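Local coordinates for bifunctional protein PutA (Bdellovibrio bacteriovorus, PDB 5UR2), which probably oxidises L-proline to L-glutamate in two steps, using a flavin for the first and NAD+ to convert L-glutamate gamma-semialdehyde in the second, at residues 468-473 with 570-575; 480-485 with 574-579; 566-571 with 596-601; 591-596 with 642-647. One frame throughout, in Å; residues are numbered along the deposited sequence.

Contact 1: 468-473 with 570-575; sequences EPLLDF and RDRFKL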
# COMPACT_ATOMS: atom_id res chain seq x y z
N GLU B 468 14.45 -17.65 0.87
CA GLU B 468 14.95 -19.01 1.07
C GLU B 468 16.47 -19.07 0.86
O GLU B 468 16.97 -18.61 -0.18
CB GLU B 468 14.25 -19.95 0.09
CG GLU B 468 14.79 -21.36 0.10
CD GLU B 468 14.34 -22.17 1.31
OE1 GLU B 468 13.39 -21.76 2.02
OE2 GLU B 468 14.97 -23.21 1.56
N PRO B 469 17.22 -19.65 1.80
CA PRO B 469 18.67 -19.80 1.59
C PRO B 469 18.98 -20.73 0.43
O PRO B 469 18.31 -21.74 0.23
CB PRO B 469 19.17 -20.40 2.92
CG PRO B 469 18.09 -20.15 3.90
CD PRO B 469 16.79 -20.11 3.13
N LEU B 470 20.01 -20.38 -0.33
CA LEU B 470 20.47 -21.27 -1.38
C LEU B 470 21.40 -22.32 -0.79
O LEU B 470 21.93 -22.17 0.31
CB LEU B 470 21.20 -20.51 -2.48
CG LEU B 470 20.34 -19.44 -3.18
CD1 LEU B 470 21.04 -18.86 -4.40
CD2 LEU B 470 18.97 -20.03 -3.54
N LEU B 471 21.62 -23.38 -1.55
CA LEU B 471 22.50 -24.43 -1.10
C LEU B 471 23.95 -23.95 -1.06
O LEU B 471 24.39 -23.13 -1.87
CB LEU B 471 22.38 -25.65 -2.01
CG LEU B 471 21.11 -26.49 -1.97
CD1 LEU B 471 21.10 -27.49 -3.13
CD2 LEU B 471 21.02 -27.23 -0.63
N ASP B 472 24.71 -24.51 -0.11
CA ASP B 472 26.15 -24.33 -0.01
C ASP B 472 26.81 -25.57 -0.59
O ASP B 472 26.90 -26.61 0.09
CB ASP B 472 26.56 -24.10 1.45
CG ASP B 472 28.07 -23.86 1.62
OD1 ASP B 472 28.80 -23.76 0.62
OD2 ASP B 472 28.51 -23.73 2.78
N PHE B 473 27.28 -25.49 -1.84
CA PHE B 473 27.85 -26.69 -2.44
C PHE B 473 29.26 -27.02 -1.93
O PHE B 473 29.84 -28.04 -2.35
CB PHE B 473 27.83 -26.60 -3.97
CG PHE B 473 26.48 -26.93 -4.57
CD1 PHE B 473 25.93 -28.19 -4.41
CD2 PHE B 473 25.76 -25.99 -5.30
CE1 PHE B 473 24.69 -28.51 -4.94
CE2 PHE B 473 24.52 -26.30 -5.85
CZ PHE B 473 23.99 -27.56 -5.67
N ARG B 570 11.20 -29.78 0.27
CA ARG B 570 11.52 -31.19 0.44
C ARG B 570 12.15 -31.79 -0.82
O ARG B 570 13.07 -32.61 -0.73
CB ARG B 570 10.24 -31.94 0.81
CG ARG B 570 10.41 -33.45 1.00
CD ARG B 570 9.02 -34.12 0.91
NE ARG B 570 8.53 -34.18 -0.47
CZ ARG B 570 7.25 -34.36 -0.80
NH1 ARG B 570 6.33 -34.47 0.15
NH2 ARG B 570 6.90 -34.44 -2.07
N ASP B 571 11.66 -31.41 -2.00
CA ASP B 571 12.13 -32.05 -3.23
C ASP B 571 13.22 -31.24 -3.93
O ASP B 571 13.44 -31.39 -5.14
CB ASP B 571 10.94 -32.30 -4.16
CG ASP B 571 10.00 -33.39 -3.61
OD1 ASP B 571 10.36 -34.01 -2.60
OD2 ASP B 571 8.90 -33.63 -4.16
N ARG B 572 13.95 -30.41 -3.17
CA ARG B 572 14.87 -29.44 -3.76
C ARG B 572 15.82 -30.08 -4.78
O ARG B 572 15.94 -29.59 -5.90
CB ARG B 572 15.67 -28.74 -2.66
CG ARG B 572 16.31 -27.48 -3.17
CD ARG B 572 17.34 -26.97 -2.22
NE ARG B 572 17.74 -25.60 -2.52
CZ ARG B 572 17.38 -24.55 -1.79
NH1 ARG B 572 16.60 -24.70 -0.73
NH2 ARG B 572 17.81 -23.34 -2.13
N PHE B 573 16.49 -31.17 -4.40
CA PHE B 573 17.50 -31.75 -5.29
C PHE B 573 16.87 -32.35 -6.54
O PHE B 573 17.44 -32.25 -7.64
CB PHE B 573 18.32 -32.79 -4.52
CG PHE B 573 19.23 -32.17 -3.50
CD1 PHE B 573 20.45 -31.66 -3.87
CD2 PHE B 573 18.82 -32.05 -2.18
CE1 PHE B 573 21.27 -31.05 -2.94
CE2 PHE B 573 19.64 -31.46 -1.24
CZ PHE B 573 20.87 -30.95 -1.62
N LYS B 574 15.71 -32.99 -6.40
CA LYS B 574 15.04 -33.55 -7.57
C LYS B 574 14.63 -32.43 -8.54
O LYS B 574 14.72 -32.59 -9.77
CB LYS B 574 13.84 -34.38 -7.11
CG LYS B 574 13.18 -35.24 -8.18
CD LYS B 574 12.01 -36.06 -7.61
CE LYS B 574 11.37 -36.97 -8.68
NZ LYS B 574 10.55 -36.23 -9.69
N LEU B 575 14.23 -31.28 -8.00
CA LEU B 575 13.84 -30.14 -8.83
C LEU B 575 15.04 -29.52 -9.52
O LEU B 575 14.94 -29.10 -10.68
CB LEU B 575 13.11 -29.10 -7.98
CG LEU B 575 11.78 -29.58 -7.41
CD1 LEU B 575 11.17 -28.58 -6.42
CD2 LEU B 575 10.82 -29.86 -8.56

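Contact 2: 480-485 with 574-579; sequences EKMLKA and KLIATQ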
# COMPACT_ATOMS: atom_id res chain seq x y z
N GLU B 480 26.69 -34.74 -2.79
CA GLU B 480 26.31 -36.13 -2.96
C GLU B 480 24.83 -36.28 -3.30
O GLU B 480 24.47 -37.08 -4.17
CB GLU B 480 26.64 -36.93 -1.70
CG GLU B 480 28.13 -37.16 -1.51
CD GLU B 480 28.47 -37.69 -0.12
OE1 GLU B 480 27.64 -37.54 0.81
OE2 GLU B 480 29.56 -38.27 0.03
N LYS B 481 23.96 -35.53 -2.60
CA LYS B 481 22.53 -35.55 -2.93
C LYS B 481 22.29 -35.05 -4.34
O LYS B 481 21.40 -35.55 -5.04
CB LYS B 481 21.74 -34.70 -1.92
CG LYS B 481 21.65 -35.35 -0.55
CD LYS B 481 20.84 -34.51 0.43
CE LYS B 481 20.80 -35.18 1.81
NZ LYS B 481 21.82 -34.62 2.72
N MET B 482 23.06 -34.05 -4.77
CA MET B 482 22.92 -33.53 -6.13
C MET B 482 23.29 -34.59 -7.15
O MET B 482 22.56 -34.82 -8.12
CB MET B 482 23.80 -32.29 -6.31
CG MET B 482 23.54 -31.53 -7.57
SD MET B 482 21.86 -30.83 -7.53
CE MET B 482 21.04 -31.89 -8.73
N LEU B 483 24.42 -35.27 -6.93
CA LEU B 483 24.84 -36.34 -7.83
C LEU B 483 23.86 -37.51 -7.78
O LEU B 483 23.59 -38.14 -8.80
CB LEU B 483 26.26 -36.79 -7.48
CG LEU B 483 27.38 -35.77 -7.75
CD1 LEU B 483 28.71 -36.13 -7.06
CD2 LEU B 483 27.61 -35.73 -9.25
N LYS B 484 23.32 -37.80 -6.60
CA LYS B 484 22.31 -38.84 -6.50
C LYS B 484 21.06 -38.44 -7.29
O LYS B 484 20.51 -39.25 -8.06
CB LYS B 484 21.97 -39.09 -5.03
CG LYS B 484 20.94 -40.16 -4.80
CD LYS B 484 20.50 -40.16 -3.36
CE LYS B 484 19.19 -40.91 -3.19
NZ LYS B 484 18.75 -41.00 -1.76
N ALA B 485 20.60 -37.19 -7.14
CA ALA B 485 19.40 -36.74 -7.84
C ALA B 485 19.61 -36.74 -9.35
O ALA B 485 18.69 -37.07 -10.11
CB ALA B 485 18.99 -35.34 -7.36
N LYS B 574 15.71 -32.99 -6.40
CA LYS B 574 15.04 -33.55 -7.57
C LYS B 574 14.63 -32.43 -8.54
O LYS B 574 14.72 -32.59 -9.77
CB LYS B 574 13.84 -34.38 -7.11
CG LYS B 574 13.18 -35.24 -8.18
CD LYS B 574 12.01 -36.06 -7.61
CE LYS B 574 11.37 -36.97 -8.68
NZ LYS B 574 10.55 -36.23 -9.69
N LEU B 575 14.23 -31.28 -8.00
CA LEU B 575 13.84 -30.14 -8.83
C LEU B 575 15.04 -29.52 -9.52
O LEU B 575 14.94 -29.10 -10.68
CB LEU B 575 13.11 -29.10 -7.98
CG LEU B 575 11.78 -29.58 -7.41
CD1 LEU B 575 11.17 -28.58 -6.42
CD2 LEU B 575 10.82 -29.86 -8.56
N ILE B 576 16.19 -29.44 -8.84
CA ILE B 576 17.39 -28.95 -9.50
C ILE B 576 17.76 -29.85 -10.66
O ILE B 576 17.99 -29.38 -11.79
CB ILE B 576 18.56 -28.84 -8.50
CG1 ILE B 576 18.30 -27.73 -7.50
CG2 ILE B 576 19.87 -28.59 -9.24
CD1 ILE B 576 19.33 -27.68 -6.37
N ALA B 577 17.80 -31.15 -10.42
CA ALA B 577 18.25 -32.08 -11.45
C ALA B 577 17.42 -31.94 -12.72
O ALA B 577 17.98 -31.95 -13.83
CB ALA B 577 18.21 -33.52 -10.93
N THR B 578 16.10 -31.74 -12.58
CA THR B 578 15.26 -31.59 -13.77
C THR B 578 15.67 -30.38 -14.60
O THR B 578 15.70 -30.43 -15.84
CB THR B 578 13.79 -31.46 -13.37
OG1 THR B 578 13.44 -32.55 -12.51
CG2 THR B 578 12.87 -31.46 -14.64
N GLN B 579 15.96 -29.27 -13.93
CA GLN B 579 16.37 -28.06 -14.63
C GLN B 579 17.76 -28.22 -15.23
O GLN B 579 18.03 -27.71 -16.33
CB GLN B 579 16.34 -26.87 -13.68
CG GLN B 579 14.99 -26.65 -13.07
CD GLN B 579 14.84 -25.24 -12.57
OE1 GLN B 579 15.67 -24.39 -12.90
NE2 GLN B 579 13.81 -24.99 -11.78

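Contact 3: 566-571 with 596-601; sequences DIMTRD and EAIDFC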
# COMPACT_ATOMS: atom_id res chain seq x y z
N ASP B 566 6.60 -25.82 0.88
CA ASP B 566 7.22 -26.86 1.69
C ASP B 566 7.56 -28.08 0.85
O ASP B 566 8.63 -28.67 1.03
CB ASP B 566 6.30 -27.28 2.83
CG ASP B 566 6.05 -26.15 3.81
OD1 ASP B 566 6.89 -25.23 3.91
OD2 ASP B 566 5.00 -26.16 4.45
N ILE B 567 6.68 -28.45 -0.07
CA ILE B 567 6.96 -29.59 -0.94
C ILE B 567 8.16 -29.28 -1.84
O ILE B 567 9.06 -30.12 -2.00
CB ILE B 567 5.71 -29.95 -1.74
CG1 ILE B 567 4.68 -30.59 -0.80
CG2 ILE B 567 6.05 -30.83 -2.96
CD1 ILE B 567 3.28 -30.62 -1.37
N MET B 568 8.22 -28.06 -2.39
CA MET B 568 9.39 -27.65 -3.15
C MET B 568 10.66 -27.75 -2.30
O MET B 568 11.71 -28.18 -2.78
CB MET B 568 9.24 -26.21 -3.65
CG MET B 568 8.26 -25.98 -4.79
SD MET B 568 8.15 -24.17 -5.08
CE MET B 568 7.05 -24.15 -6.50
N THR B 569 10.57 -27.34 -1.02
CA THR B 569 11.73 -27.43 -0.14
C THR B 569 12.17 -28.88 0.06
O THR B 569 13.36 -29.19 0.00
CB THR B 569 11.40 -26.75 1.19
OG1 THR B 569 10.98 -25.40 0.96
CG2 THR B 569 12.61 -26.77 2.14
N ARG B 570 11.20 -29.78 0.27
CA ARG B 570 11.52 -31.19 0.44
C ARG B 570 12.15 -31.79 -0.82
O ARG B 570 13.07 -32.61 -0.73
CB ARG B 570 10.24 -31.94 0.81
CG ARG B 570 10.41 -33.45 1.00
CD ARG B 570 9.02 -34.12 0.91
NE ARG B 570 8.53 -34.18 -0.47
CZ ARG B 570 7.25 -34.36 -0.80
NH1 ARG B 570 6.33 -34.47 0.15
NH2 ARG B 570 6.90 -34.44 -2.07
N ASP B 571 11.66 -31.41 -2.00
CA ASP B 571 12.13 -32.05 -3.23
C ASP B 571 13.22 -31.24 -3.93
O ASP B 571 13.44 -31.39 -5.14
CB ASP B 571 10.94 -32.30 -4.16
CG ASP B 571 10.00 -33.39 -3.61
OD1 ASP B 571 10.36 -34.01 -2.60
OD2 ASP B 571 8.90 -33.63 -4.16
N GLU B 596 13.97 -19.03 -5.74
CA GLU B 596 13.06 -17.98 -6.19
C GLU B 596 11.62 -18.49 -6.23
O GLU B 596 10.70 -17.77 -5.84
CB GLU B 596 13.51 -17.44 -7.55
CG GLU B 596 12.74 -16.19 -8.04
CD GLU B 596 13.24 -15.66 -9.39
OE1 GLU B 596 12.40 -15.31 -10.23
OE2 GLU B 596 14.45 -15.56 -9.62
N ALA B 597 11.41 -19.75 -6.68
CA ALA B 597 10.06 -20.29 -6.73
C ALA B 597 9.45 -20.39 -5.35
O ALA B 597 8.29 -20.02 -5.13
CB ALA B 597 10.04 -21.67 -7.40
N ILE B 598 10.23 -20.88 -4.39
CA ILE B 598 9.77 -20.92 -3.00
C ILE B 598 9.48 -19.51 -2.51
O ILE B 598 8.46 -19.26 -1.84
CB ILE B 598 10.83 -21.62 -2.14
CG1 ILE B 598 10.89 -23.09 -2.54
CG2 ILE B 598 10.56 -21.45 -0.61
CD1 ILE B 598 12.15 -23.82 -2.05
N ASP B 599 10.34 -18.55 -2.85
CA ASP B 599 10.16 -17.18 -2.41
C ASP B 599 8.86 -16.59 -2.93
O ASP B 599 8.16 -15.89 -2.19
CB ASP B 599 11.35 -16.31 -2.87
CG ASP B 599 12.62 -16.54 -2.05
OD1 ASP B 599 12.54 -17.17 -0.96
OD2 ASP B 599 13.70 -16.06 -2.49
N PHE B 600 8.53 -16.82 -4.21
CA PHE B 600 7.26 -16.33 -4.76
C PHE B 600 6.07 -16.87 -3.97
O PHE B 600 5.16 -16.12 -3.59
CB PHE B 600 7.13 -16.72 -6.24
CG PHE B 600 7.88 -15.82 -7.20
CD1 PHE B 600 7.84 -14.43 -7.07
CD2 PHE B 600 8.61 -16.36 -8.25
CE1 PHE B 600 8.52 -13.59 -7.96
CE2 PHE B 600 9.31 -15.53 -9.16
CZ PHE B 600 9.26 -14.15 -9.00
N CYS B 601 6.08 -18.18 -3.71
CA CYS B 601 5.05 -18.82 -2.90
C CYS B 601 4.87 -18.11 -1.57
O CYS B 601 3.77 -17.68 -1.21
CB CYS B 601 5.42 -20.28 -2.65
SG CYS B 601 5.29 -21.36 -4.07

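Contact 4: 591-596 with 642-647; sequences DGDIGE and NFPLAI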
# COMPACT_ATOMS: atom_id res chain seq x y z
N ASP B 591 19.59 -24.14 -8.63
CA ASP B 591 19.29 -23.99 -7.20
C ASP B 591 18.68 -22.63 -6.89
O ASP B 591 17.70 -22.53 -6.14
CB ASP B 591 20.56 -24.19 -6.36
CG ASP B 591 20.32 -23.99 -4.86
OD1 ASP B 591 19.31 -24.50 -4.33
OD2 ASP B 591 21.13 -23.31 -4.23
N GLY B 592 19.26 -21.57 -7.44
CA GLY B 592 18.66 -20.26 -7.31
C GLY B 592 17.25 -20.21 -7.86
O GLY B 592 16.40 -19.49 -7.33
N ASP B 593 16.98 -20.99 -8.92
CA ASP B 593 15.63 -21.04 -9.49
C ASP B 593 14.64 -21.63 -8.50
O ASP B 593 13.53 -21.10 -8.34
CB ASP B 593 15.63 -21.85 -10.79
CG ASP B 593 14.44 -21.48 -11.71
OD1 ASP B 593 14.59 -20.53 -12.49
OD2 ASP B 593 13.35 -22.09 -11.62
N ILE B 594 15.01 -22.72 -7.83
CA ILE B 594 14.12 -23.30 -6.82
C ILE B 594 13.90 -22.31 -5.68
O ILE B 594 12.77 -22.16 -5.18
CB ILE B 594 14.70 -24.63 -6.29
CG1 ILE B 594 15.15 -25.53 -7.44
CG2 ILE B 594 13.68 -25.32 -5.42
CD1 ILE B 594 14.14 -25.73 -8.54
N GLY B 595 14.96 -21.63 -5.24
CA GLY B 595 14.81 -20.67 -4.16
C GLY B 595 13.85 -19.55 -4.52
O GLY B 595 13.00 -19.14 -3.72
N GLU B 596 13.97 -19.03 -5.74
CA GLU B 596 13.06 -17.98 -6.19
C GLU B 596 11.62 -18.49 -6.23
O GLU B 596 10.70 -17.77 -5.84
CB GLU B 596 13.51 -17.44 -7.55
CG GLU B 596 12.74 -16.19 -8.04
CD GLU B 596 13.24 -15.66 -9.39
OE1 GLU B 596 12.40 -15.31 -10.23
OE2 GLU B 596 14.45 -15.56 -9.62
N ASN B 642 13.42 -19.91 -19.36
CA ASN B 642 14.76 -19.62 -18.83
C ASN B 642 14.81 -19.62 -17.31
O ASN B 642 15.89 -19.83 -16.74
CB ASN B 642 15.29 -18.31 -19.40
CG ASN B 642 14.55 -17.10 -18.88
OD1 ASN B 642 13.35 -17.16 -18.61
ND2 ASN B 642 15.25 -15.98 -18.79
N PHE B 643 13.71 -19.34 -16.62
CA PHE B 643 13.58 -19.60 -15.19
C PHE B 643 12.40 -20.55 -15.06
O PHE B 643 11.29 -20.13 -14.69
CB PHE B 643 13.39 -18.32 -14.38
CG PHE B 643 14.64 -17.48 -14.28
CD1 PHE B 643 14.98 -16.61 -15.30
CD2 PHE B 643 15.46 -17.58 -13.17
CE1 PHE B 643 16.14 -15.85 -15.22
CE2 PHE B 643 16.63 -16.82 -13.08
CZ PHE B 643 16.97 -15.95 -14.12
N PRO B 644 12.61 -21.84 -15.34
CA PRO B 644 11.49 -22.71 -15.71
C PRO B 644 10.55 -23.07 -14.57
O PRO B 644 9.39 -23.39 -14.85
CB PRO B 644 12.18 -23.95 -16.30
CG PRO B 644 13.54 -23.96 -15.66
CD PRO B 644 13.92 -22.52 -15.45
N LEU B 645 10.99 -23.02 -13.31
CA LEU B 645 10.05 -23.22 -12.20
C LEU B 645 9.64 -21.90 -11.56
O LEU B 645 8.45 -21.70 -11.27
CB LEU B 645 10.66 -24.13 -11.12
CG LEU B 645 9.77 -24.58 -9.93
CD1 LEU B 645 8.67 -25.56 -10.41
CD2 LEU B 645 10.57 -25.18 -8.79
N ALA B 646 10.60 -20.98 -11.36
CA ALA B 646 10.37 -19.79 -10.55
C ALA B 646 9.33 -18.86 -11.18
O ALA B 646 8.34 -18.50 -10.53
CB ALA B 646 11.69 -19.05 -10.30
N ILE B 647 9.54 -18.45 -12.43
CA ILE B 647 8.63 -17.47 -13.03
C ILE B 647 7.23 -18.08 -13.20
O ILE B 647 6.23 -17.48 -12.80
CB ILE B 647 9.21 -16.95 -14.36
CG1 ILE B 647 10.43 -16.07 -14.06
CG2 ILE B 647 8.13 -16.19 -15.14
CD1 ILE B 647 11.11 -15.41 -15.29

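Contact 1: 468-473 with 570-575
The guanidinium of R572 meets three consecutive residues of 468-473 and packs along a fourth. NH1 forms a salt bridge with OE2 of E468 at 3.2 Å. The nitrogen comes to OE2 from the anti side. The oxygen lies in the guanidinium plane, but the carboxylate is turned 39° against it. NH2 donates to O of P469 at 2.9 Å. This bond is bent, with an N-H...O angle of 132°, and the carbonyl oxygen stands out of the guanidinium plane. CD2 of L470 lies at the edge of the same group, 3.8 Å from NH2. L471 runs alongside R572 in the opposite direction and places its CG 3.5 Å from NE. One methyl of L471 then goes on to the next side chain, with CD1 3.6 Å from CE1 of the F573 ring. R572 reaches this far because its chain is extended from CG to NE, with CG trans to N (chi1 -163°).

Further out, D591 of helix 587-611 forms a salt bridge with NE of R572 and also accepts from N of L471. NE1 of W319 is hydrogen-bonded to O of L470. The contact ties the loop before helix 476-491 to the start of helix 572-583 in the aldehyde dehydrogenase part. R572 is buried between two carboxylates, E468 and D591. They probably offset its buried charge and fix the rotation of its guanidinium.

Contact 2: 480-485 with 574-579
Two peptide groups are each covered by a methyl from the other helix: that of A485 by CB of A577, and that joining I576 and A577 by CE of M482. The methyl of A577 lies over one face of the A485 carbonyl, 3.7 Å from O of A485. It stands above the oxygen, nearly square to the C=O bond. CE of M482 lies over a face of the peptide between I576 and A577, 3.7 Å from N of A577. CB of A485 rests 4.1 Å from N of K574, one turn before A577 in helix 572-583.

The remaining contacts are between aliphatic groups. CB of A485 and CB of A577 are 4.1 Å apart. M482 crosses I576 at about a right angle, with SD 3.4 Å and CE 3.5 Å from CG2 of I576. CG of M482 is trans to N, and a bend at chi2 (65°) helps turn the thioether toward helix 572-583. CE of M482 also lies 3.9 Å from CB of A577.

Helix 476-491 and helix 572-583 are joined here. The two segment axes approach to 8.9 Å and cross at -57°. The small side chains A485 and A577 face each other where the backbones are close. F573 packs on M482 and A485, and W587 of helix 587-611 touches M482. No hydrogen bond crosses between the two segments. The contact is held by van der Waals packing of buried apolar groups, so at this point the fit of the helices rests on shape.

Contact 3: 566-571 with 596-601
M568 reaches across to A597, I598 and C601 with most of its length. Its CB lies 3.7 Å from CG1 of I598, and the two side chains run past each other in opposite directions. Beyond CG the chain is straight (chi2 174°, chi3 176°), which carries the thioether deep between the helices. SD sits 3.9 Å from CB of A597, and CG1 of I598 is equally near. At the tip, CE meets CB of A597 at 4.0 Å and SG of C601 at 4.1 Å.

The two helices, 554-570 and 587-611, pack as a nearly antiparallel pair in the aldehyde dehydrogenase part of the chain. Their local axes are 9.7 Å apart, with 162° between their directions. Helix 572-583 comes between them in sequence. L677 and M680 of helix 671-684 and A649 of helix 646-657 also pack on M568, so its thioether is enclosed by several helices.

The same branch of I598 goes on to T569, which it crosses at about a right angle. CD1 of I598 lies 3.6 Å from OG1 of T569, whose hydroxyl is hydrogen-bonded to O of A565, one turn earlier in its own helix.

Contact 4: 591-596 with 642-647
D593 meets F643, L645 and A646 because its CG swings trans to N (chi1 -156°) and its carboxylate is turned by a chi2 of 87°. The partner segment contains the end of the PWNFP motif of aldehyde dehydrogenases and leads into helix 646-657. OD2 of D593 accepts from N of L645 and from N of A646, both at 3.0 Å. The two donors use the syn side of OD2 but come from opposite faces of the carboxylate plane. The bonds are moderately bent, with the L645 one at 143°. They hold backbone N-H groups at the start of helix 646-657.

OD1 is tightly packed on F643, 3.0 Å from its CA and 3.1 Å from its CD2. The carboxylate and the ring are close to parallel. OD2 also accepts from NE2 of Q579, while K585 forms a salt bridge with OD1, a cation-pi contact with the F643 ring and a hydrogen bond to O of N642. The buried carboxylate is therefore well satisfied and probably ionised.

In this family the asparagine of the motif lies in the active site. Consistent with that, the side chain of N642, which donates to O of Q778, is about 5 Å from that of C780, a predicted catalytic residue.

Packing completes the contact. CD1 of I594 touches CD2 of L645 at 3.6 Å. The extended chain of E596 passes along the methyl of A646, with its CB 3.7 Å from CB of A646. That methyl also sits 3.4 Å from the backbone O of D593.

How the contacts relate
The four contacts form one compact cluster, with centres 9 to 15 Å apart. Contacts 1 and 2 begin in 468-485 and end on helix 572-583, so both close before contact 4 opens. Contacts 3 and 4 share helix 587-611, and their segments alternate along the chain. Helices 554-570, 572-583 and 587-611 follow one another in sequence, and contact 4 adds the start of helix 646-657. Polar links join them: D591 connects contact 4 to contact 1, and Q579 connects contact 2 to contact 4. Residues 468-491, which come after the barrel in sequence, are thus packed on helices of the aldehyde dehydrogenase part, with contact 4 nearest the predicted active site.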